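Side-chain contacts in epsin 1 (Danio rerio, PDB 5LP0), which binds membranes rich in phosphatidylinositol 4,5-bisphosphate, modifies their curvature and helps form clathrin-coated invaginations in receptor-mediated endocytosis: residues V39-I44 with E78-Q83; E9-E14 with M28-D33. All blocks are in the same frame, centred on the assembly; numbering follows the deposited sequence.

Both contacts belong to the all-helical ENTH domain and follow one another along the chain: contact 2 pairs helix 8-15 with helix 25-34, and contact 1 then pairs helix 38-51 with helix 78-86. Their centres lie about 12 Å apart. Ile44 joins them, its CD1 resting 3.7 Å from Ile31 O while its CG2 packs against Val12 CG2, so that helix 38-51, a member of contact 1, also packs on both helices of contact 2. Contact 2 includes Arg13, which probably binds phosphatidylinositol 4,5-bisphosphate, as in a close relative, whereas contact 1 sits away from the predicted lipid site. Together they tie the first two helices of this fragment, through helix 38-51, to helix 78-86.

Contact 1: V39-I44 with E78-Q83; sequences VAFSEI and ERVAQQ
The ring of Phe41 projects from helix 38-51 toward helix 78-86 and is met there by the guanidinium of Arg79, forming a cation-pi pair that joins two helices of the ENTH superhelix. Arg79 CZ lies over the face of the ring, 4.1 Å from the centroid of Phe41. The stack is not flat, because the ring and guanidinium planes are 36° apart, and it is NH1 that dips closest, 3.3 Å from Phe41 CD2 on the CG side of the ring. A bend at chi3 carries the arginine chain back over the aromatic face instead of letting it run straight outward.

The rim of the same ring meets two further groups. Phe41 CE1 packs 3.8 Å from Val80 CG2 and its edge faces the backbone N of Val80, while the amide of Gln83 stands almost perpendicular to the ring, with NE2 3.5 Å from Phe41 CE2. With CG anti to the backbone N (chi1 172°), Phe41 reaches across the gap between helix axes 11.5 Å apart, whose directions diverge by 39°.

A second shell fixes these groups. Trp49 NE1 hydrogen-bonds to Gln83 OE1, which would favour the amide orientation that presents NE2 to the ring. Val80 is buried against Met69, Leu72 and Ile73 of helix 59-75, so the apolar end of the contact continues into the core, while the arginine end faces solvent. There a water in the guanidinium plane bridges the helices, 2.8 Å from Ser42 OG and accepting a weak bond of 3.3 Å from Arg79 NH1.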
ATOM      1  N   VAL A  39     -12.106   3.539 -12.862  1.00 10.32           N
ATOM      2  CA  VAL A  39     -11.513   4.874 -12.907  1.00  9.54           C
ATOM      3  C   VAL A  39     -10.711   5.183 -11.620  1.00  9.36           C
ATOM      4  O   VAL A  39      -9.524   5.600 -11.651  1.00 11.05           O
ATOM      5  CB  VAL A  39     -12.591   5.956 -13.173  1.00 11.62           C
ATOM      6  CG1 VAL A  39     -11.985   7.344 -13.072  1.00 12.66           C
ATOM      7  CG2 VAL A  39     -13.227   5.747 -14.548  1.00 13.32           C
ATOM      8  N   ALA A  40     -11.362   4.943 -10.487  1.00  8.20           N
ATOM      9  CA  ALA A  40     -10.712   5.147  -9.189  1.00  8.58           C
ATOM     10  C   ALA A  40      -9.524   4.220  -9.011  1.00  5.80           C
ATOM     11  O   ALA A  40      -8.506   4.648  -8.452  1.00  8.90           O
ATOM     12  CB  ALA A  40     -11.691   4.975  -8.052  1.00  7.69           C
ATOM     13  N   PHE A  41      -9.602   2.993  -9.497  1.00  6.34           N
ATOM     14  CA  PHE A  41      -8.520   2.017  -9.372  1.00  6.63           C
ATOM     15  C   PHE A  41      -7.257   2.607  -9.969  1.00  7.51           C
ATOM     16  O   PHE A  41      -6.186   2.526  -9.368  1.00  8.29           O
ATOM     17  CB  PHE A  41      -8.885   0.734 -10.098  1.00  7.19           C
ATOM     18  CG  PHE A  41      -7.767  -0.261 -10.186  1.00  5.90           C
ATOM     19  CD1 PHE A  41      -7.616  -1.259  -9.227  1.00  7.83           C
ATOM     20  CD2 PHE A  41      -6.889  -0.223 -11.243  1.00  7.76           C
ATOM     21  CE1 PHE A  41      -6.591  -2.194  -9.325  1.00  8.20           C
ATOM     22  CE2 PHE A  41      -5.852  -1.140 -11.340  1.00  8.71           C
ATOM     23  CZ  PHE A  41      -5.681  -2.113 -10.376  1.00  7.53           C
ATOM     24  N   SER A  42      -7.351   3.157 -11.177  1.00  8.05           N
ATOM     25  CA  SER A  42      -6.165   3.750 -11.773  1.00  9.70           C
ATOM     26  C   SER A  42      -5.581   4.895 -10.942  1.00  6.99           C
ATOM     27  O   SER A  42      -4.340   5.009 -10.814  1.00  8.32           O
ATOM     28  CB  SER A  42      -6.439   4.207 -13.183  1.00 14.05           C
ATOM     29  OG  SER A  42      -6.444   3.081 -14.020  1.00 22.04           O
ATOM     30  N   GLU A  43      -6.453   5.768 -10.441  1.00  8.13           N
ATOM     31  CA  GLU A  43      -5.998   6.879  -9.580  1.00 10.16           C
ATOM     32  C   GLU A  43      -5.295   6.363  -8.313  1.00  7.37           C
ATOM     33  O   GLU A  43      -4.241   6.891  -7.885  1.00 10.12           O
ATOM     34  CB  GLU A  43      -7.179   7.787  -9.206  1.00 12.91           C
ATOM     35  CG  GLU A  43      -7.813   8.524 -10.392  1.00 15.98           C
ATOM     36  CD  GLU A  43      -9.205   9.095 -10.084  1.00 25.87           C
ATOM     37  OE1 GLU A  43      -9.828   8.693  -9.072  1.00 26.69           O
ATOM     38  OE2 GLU A  43      -9.680   9.962 -10.862  1.00 31.28           O
ATOM     39  N   ILE A  44      -5.835   5.298  -7.729  1.00  8.03           N
ATOM     40  CA  ILE A  44      -5.367   4.778  -6.447  1.00  7.08           C
ATOM     41  C   ILE A  44      -4.007   4.156  -6.678  1.00  6.28           C
ATOM     42  O   ILE A  44      -3.039   4.487  -6.006  1.00  7.62           O
ATOM     43  CB  ILE A  44      -6.357   3.735  -5.893  1.00  6.67           C
ATOM     44  CG1 ILE A  44      -7.577   4.452  -5.342  1.00  8.59           C
ATOM     45  CG2 ILE A  44      -5.694   2.844  -4.788  1.00  6.36           C
ATOM     46  CD1 ILE A  44      -8.779   3.553  -5.136  1.00  8.95           C
ATOM     47  N   GLU A  78      -9.400  -8.005  -7.023  1.00 13.18           N
ATOM     48  CA  GLU A  78      -8.307  -8.899  -7.355  1.00 14.18           C
ATOM     49  C   GLU A  78      -7.366  -8.294  -8.398  1.00 11.97           C
ATOM     50  O   GLU A  78      -6.247  -8.765  -8.566  1.00 13.41           O
ATOM     51  CB  GLU A  78      -8.843 -10.284  -7.762  1.00 19.74           C
ATOM     52  CG  GLU A  78      -9.502 -11.015  -6.582  1.00 24.49           C
ATOM     53  CD  GLU A  78      -9.860 -12.467  -6.855  1.00 29.76           C
ATOM     54  OE1 GLU A  78      -9.986 -12.869  -8.034  1.00 39.53           O
ATOM     55  OE2 GLU A  78     -10.008 -13.206  -5.870  1.00 42.75           O
ATOM     56  N   ARG A  79      -7.813  -7.221  -9.059  1.00  9.16           N
ATOM     57  CA  ARG A  79      -6.961  -6.475  -9.985  1.00  9.40           C
ATOM     58  C   ARG A  79      -5.783  -5.834  -9.268  1.00  8.40           C
ATOM     59  O   ARG A  79      -4.768  -5.565  -9.888  1.00  9.05           O
ATOM     60  CB  ARG A  79      -7.753  -5.375 -10.701  1.00 10.93           C
ATOM     61  CG  ARG A  79      -8.848  -5.875 -11.652  1.00 17.77           C
ATOM     62  CD  ARG A  79      -9.453  -4.738 -12.516  1.00 18.82           C
ATOM     63  NE  ARG A  79      -8.446  -4.182 -13.424  1.00 27.71           N
ATOM     64  CZ  ARG A  79      -8.258  -2.883 -13.650  1.00 28.51           C
ATOM     65  NH1 ARG A  79      -9.014  -1.972 -13.052  1.00 24.22           N
ATOM     66  NH2 ARG A  79      -7.307  -2.488 -14.485  1.00 31.56           N
ATOM     67  N   VAL A  80      -5.932  -5.574  -7.976  1.00  8.80           N
ATOM     68  CA  VAL A  80      -4.834  -4.995  -7.196  1.00  7.47           C
ATOM     69  C   VAL A  80      -3.643  -5.962  -7.154  1.00  7.76           C
ATOM     70  O   VAL A  80      -2.516  -5.603  -7.543  1.00  7.97           O
ATOM     71  CB  VAL A  80      -5.260  -4.629  -5.758  1.00  6.97           C
ATOM     72  CG1 VAL A  80      -4.032  -4.097  -4.964  1.00  7.44           C
ATOM     73  CG2 VAL A  80      -6.376  -3.581  -5.759  1.00  7.37           C
ATOM     74  N   ALA A  81      -3.886  -7.187  -6.686  1.00  8.99           N
ATOM     75  CA  ALA A  81      -2.816  -8.180  -6.578  1.00 10.99           C
ATOM     76  C   ALA A  81      -2.218  -8.466  -7.955  1.00 13.76           C
ATOM     77  O   ALA A  81      -1.018  -8.663  -8.110  1.00 11.97           O
ATOM     78  CB  ALA A  81      -3.332  -9.469  -5.914  1.00 12.39           C
ATOM     79  N   GLN A  82      -3.064  -8.501  -8.973  1.00  9.91           N
ATOM     80  CA  GLN A  82      -2.581  -8.752 -10.310  1.00 11.92           C
ATOM     81  C   GLN A  82      -1.616  -7.672 -10.758  1.00  8.99           C
ATOM     82  O   GLN A  82      -0.555  -7.981 -11.307  1.00 11.56           O
ATOM     83  CB  GLN A  82      -3.747  -8.806 -11.302  1.00 13.79           C
ATOM     84  CG  GLN A  82      -3.403  -9.522 -12.598  1.00 32.15           C
ATOM     85  CD  GLN A  82      -2.597  -8.684 -13.581  1.00 38.55           C
ATOM     86  OE1 GLN A  82      -2.559  -7.446 -13.501  1.00 42.22           O
ATOM     87  NE2 GLN A  82      -1.951  -9.368 -14.539  1.00 37.22           N
ATOM     88  N   GLN A  83      -1.971  -6.405 -10.538  1.00  8.98           N
ATOM     89  CA  GLN A  83      -1.085  -5.332 -10.964  1.00  8.56           C
ATOM     90  C   GLN A  83       0.201  -5.343 -10.122  1.00  8.62           C
ATOM     91  O   GLN A  83       1.300  -5.068 -10.638  1.00  8.82           O
ATOM     92  CB  GLN A  83      -1.772  -3.963 -10.928  1.00 10.11           C
ATOM     93  CG  GLN A  83      -0.835  -2.866 -11.403  1.00  8.28           C
ATOM     94  CD  GLN A  83      -1.468  -1.508 -11.549  1.00  9.25           C
ATOM     95  OE1 GLN A  83      -1.027  -0.521 -10.949  1.00  9.47           O
ATOM     96  NE2 GLN A  83      -2.468  -1.428 -12.372  1.00 12.92           N
TER
HETATM   97  O   HOH W   1      -8.381   1.016 -14.312  1.00 23.26           O

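Contact 2: E9-E14 with M28-D33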
ATOM      1  N   GLU A   9      -7.374   9.824  -5.121  1.00 10.92           N
ATOM      2  CA  GLU A   9      -5.969  10.158  -4.994  1.00 11.11           C
ATOM      3  C   GLU A   9      -5.732  10.810  -3.646  1.00 10.38           C
ATOM      4  O   GLU A   9      -4.770  10.489  -2.954  1.00 11.07           O
ATOM      5  CB  GLU A   9      -5.494  11.067  -6.128  1.00 15.05           C
ATOM      6  CG  GLU A   9      -4.052  11.510  -5.949  1.00 12.93           C
ATOM      7  CD  GLU A   9      -3.545  12.414  -7.054  1.00 18.35           C
ATOM      8  OE1 GLU A   9      -4.262  12.641  -8.048  1.00 25.80           O
ATOM      9  OE2 GLU A   9      -2.417  12.921  -6.900  1.00 19.50           O
ATOM     10  N   ILE A  10      -6.616  11.713  -3.264  1.00 12.80           N
ATOM     11  CA  ILE A  10      -6.516  12.371  -1.975  1.00 11.79           C
ATOM     12  C   ILE A  10      -6.590  11.368  -0.812  1.00 11.37           C
ATOM     13  O   ILE A  10      -5.826  11.486   0.140  1.00 11.32           O
ATOM     14  CB  ILE A  10      -7.578  13.490  -1.877  1.00 17.22           C
ATOM     15  CG1 ILE A  10      -7.126  14.652  -2.765  1.00 19.81           C
ATOM     16  CG2 ILE A  10      -7.758  13.951  -0.450  1.00 20.16           C
ATOM     17  CD1 ILE A  10      -8.221  15.623  -3.098  1.00 24.00           C
ATOM     18  N   LYS A  11      -7.484  10.383  -0.893  1.00 12.09           N
ATOM     19  CA  LYS A  11      -7.595   9.388   0.173  1.00 12.11           C
ATOM     20  C   LYS A  11      -6.297   8.580   0.298  1.00 10.69           C
ATOM     21  O   LYS A  11      -5.831   8.293   1.400  1.00 10.02           O
ATOM     22  CB  LYS A  11      -8.790   8.462  -0.089  1.00 13.51           C
ATOM     23  CG  LYS A  11     -10.120   9.126   0.235  1.00 14.61           C
ATOM     24  CD  LYS A  11     -11.300   8.237  -0.113  1.00 21.42           C
ATOM     25  CE  LYS A  11     -12.640   8.877   0.239  1.00 28.42           C
ATOM     26  NZ  LYS A  11     -12.737   9.225   1.693  1.00 32.51           N
ATOM     27  N   VAL A  12      -5.718   8.186  -0.825  1.00  8.94           N
ATOM     28  CA  VAL A  12      -4.434   7.489  -0.790  1.00  8.36           C
ATOM     29  C   VAL A  12      -3.335   8.357  -0.150  1.00  8.24           C
ATOM     30  O   VAL A  12      -2.558   7.883   0.699  1.00 10.28           O
ATOM     31  CB  VAL A  12      -3.989   7.065  -2.197  1.00  9.15           C
ATOM     32  CG1 VAL A  12      -2.581   6.521  -2.152  1.00  8.39           C
ATOM     33  CG2 VAL A  12      -4.942   6.041  -2.780  1.00  9.77           C
ATOM     34  N   ARG A  13      -3.294   9.639  -0.511  1.00 10.43           N
ATOM     35  CA  ARG A  13      -2.286  10.540   0.056  1.00 10.03           C
ATOM     36  C   ARG A  13      -2.431  10.608   1.570  1.00 11.94           C
ATOM     37  O   ARG A  13      -1.452  10.523   2.304  1.00 12.68           O
ATOM     38  CB  ARG A  13      -2.399  11.953  -0.531  1.00 12.09           C
ATOM     39  CG  ARG A  13      -1.866  12.060  -1.916  1.00 13.54           C
ATOM     40  CD  ARG A  13      -2.180  13.421  -2.541  1.00 19.30           C
ATOM     41  NE  ARG A  13      -1.596  13.511  -3.873  1.00 20.05           N
ATOM     42  CZ  ARG A  13      -0.344  13.875  -4.124  1.00 22.85           C
ATOM     43  NH1 ARG A  13       0.468  14.209  -3.126  1.00 22.23           N
ATOM     44  NH2 ARG A  13       0.094  13.909  -5.377  1.00 25.29           N
ATOM     45  N   GLU A  14      -3.661  10.737   2.036  1.00 11.50           N
ATOM     46  CA  GLU A  14      -3.936  10.815   3.454  1.00 14.00           C
ATOM     47  C   GLU A  14      -3.487   9.538   4.154  1.00 12.65           C
ATOM     48  O   GLU A  14      -2.903   9.589   5.219  1.00 14.74           O
ATOM     49  CB  GLU A  14      -5.432  11.027   3.675  1.00 17.50           C
ATOM     50  CG  GLU A  14      -5.817  10.999   5.134  1.00 30.83           C
ATOM     51  CD  GLU A  14      -5.272  12.182   5.895  1.00 32.29           C
ATOM     52  OE1 GLU A  14      -5.195  13.282   5.297  1.00 34.63           O
ATOM     53  OE2 GLU A  14      -4.899  12.010   7.085  1.00 37.76           O
ATOM     54  N   MET A  28      -8.760   2.879   4.866  1.00 15.85           N
ATOM     55  CA  MET A  28      -8.262   1.831   4.003  1.00 14.59           C
ATOM     56  C   MET A  28      -9.454   1.066   3.425  1.00 13.26           C
ATOM     57  O   MET A  28      -9.433   0.691   2.265  1.00 12.65           O
ATOM     58  CB  MET A  28      -7.256   0.897   4.703  1.00 15.14           C
ATOM     59  CG  MET A  28      -5.823   1.530   4.931  1.00 14.39           C
ATOM     60  SD  MET A  28      -4.521   0.339   5.383  1.00 19.75           S
ATOM     61  CE  MET A  28      -5.134  -0.144   6.984  1.00 26.67           C
ATOM     62  N   SER A  29     -10.511   0.857   4.211  1.00 15.36           N
ATOM     63  CA  SER A  29     -11.677   0.150   3.701  1.00 14.92           C
ATOM     64  C   SER A  29     -12.350   0.934   2.577  1.00 14.13           C
ATOM     65  O   SER A  29     -12.781   0.356   1.592  1.00 14.25           O
ATOM     66  CB  SER A  29     -12.671  -0.123   4.826  1.00 22.62           C
ATOM     67  OG  SER A  29     -13.793  -0.836   4.336  1.00 22.68           O
ATOM     68  N   GLU A  30     -12.445   2.246   2.732  1.00 14.87           N
ATOM     69  CA  GLU A  30     -12.987   3.086   1.670  1.00 13.24           C
ATOM     70  C   GLU A  30     -12.189   2.936   0.361  1.00  9.68           C
ATOM     71  O   GLU A  30     -12.756   2.809  -0.723  1.00 11.07           O
ATOM     72  CB  GLU A  30     -13.018   4.552   2.104  1.00 19.59           C
ATOM     73  CG  GLU A  30     -13.973   4.838   3.243  1.00 28.70           C
ATOM     74  CD  GLU A  30     -13.769   6.215   3.860  1.00 36.31           C
ATOM     75  OE1 GLU A  30     -13.258   7.118   3.166  1.00 35.21           O
ATOM     76  OE2 GLU A  30     -14.118   6.391   5.047  1.00 40.89           O
ATOM     77  N   ILE A  31     -10.863   2.972   0.476  1.00 10.35           N
ATOM     78  CA  ILE A  31      -9.983   2.834  -0.682  1.00  8.26           C
ATOM     79  C   ILE A  31     -10.186   1.439  -1.311  1.00  9.16           C
ATOM     80  O   ILE A  31     -10.282   1.317  -2.532  1.00  9.98           O
ATOM     81  CB  ILE A  31      -8.512   3.108  -0.315  1.00  9.53           C
ATOM     82  CG1 ILE A  31      -8.360   4.549   0.220  1.00  8.01           C
ATOM     83  CG2 ILE A  31      -7.613   2.914  -1.526  1.00  9.07           C
ATOM     84  CD1 ILE A  31      -7.036   4.818   0.890  1.00  7.97           C
ATOM     85  N   ALA A  32     -10.328   0.400  -0.481  1.00  7.81           N
ATOM     86  CA  ALA A  32     -10.549  -0.941  -0.992  1.00  8.20           C
ATOM     87  C   ALA A  32     -11.846  -1.000  -1.804  1.00  7.74           C
ATOM     88  O   ALA A  32     -11.856  -1.570  -2.884  1.00  8.61           O
ATOM     89  CB  ALA A  32     -10.599  -1.956   0.138  1.00 11.79           C
ATOM     90  N   ASP A  33     -12.940  -0.408  -1.310  1.00  8.55           N
ATOM     91  CA  ASP A  33     -14.170  -0.390  -2.095  1.00  8.99           C
ATOM     92  C   ASP A  33     -13.961   0.329  -3.432  1.00  7.91           C
ATOM     93  O   ASP A  33     -14.455  -0.121  -4.460  1.00  9.08           O
ATOM     94  CB  ASP A  33     -15.307   0.304  -1.337  1.00 10.46           C
ATOM     95  CG  ASP A  33     -15.891  -0.553  -0.239  1.00 14.33           C
ATOM     96  OD1 ASP A  33     -15.826  -1.799  -0.344  1.00 14.45           O
ATOM     97  OD2 ASP A  33     -16.413   0.029   0.731  1.00 19.82           O
TER
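Lys11 NZ donates to Glu30 OE1 over 2.6 Å, a short salt bridge linking helix 8-15 to helix 25-34 of the ENTH domain, the first two helices of the crystallised fragment, running roughly antiparallel. The ammonium approaches nearly in line with the C-O bond of the carboxylate, and the two side chains run at about a right angle to one another. Beyond CG, Lys11 stays extended until its last torsion, where a turn (chi4 -58°) swings NZ onto the oxygen; Glu30 extends from its own helix to meet it.

Beneath this charged pair the contact is apolar. Ile31 puts CG1 3.9 Å from Lys11 CB and sets CD1 3.7 Å from Lys11 O, so its longer branch lies against the helix backbone as well as the root of the lysine. Its other branch, CG2, makes a looser contact with Val12 CG2 at 4.3 Å. With an alanine here in place of Lys11, the Glu30 carboxylate would probably lose its cationic mate and be set free to turn.

The helix axes approach to 10.0 Å at an angle of 144°. Leu27 and Leu34 also touch the lysine side chain, and Leu72 of helix 59-75 packs against Ile31 from the core side. Arg13, which probably binds phosphatidylinositol 4,5-bisphosphate, as in a close relative, points away from helix 25-34. Arg13 grips Glu9 side-on, one turn earlier, with both nitrogens directed to OE2: this oxygen accepts from Arg13 NH2 at 3.1 Å and from Arg13 NE at 3.2 Å, lying 2° out of the guanidinium plane.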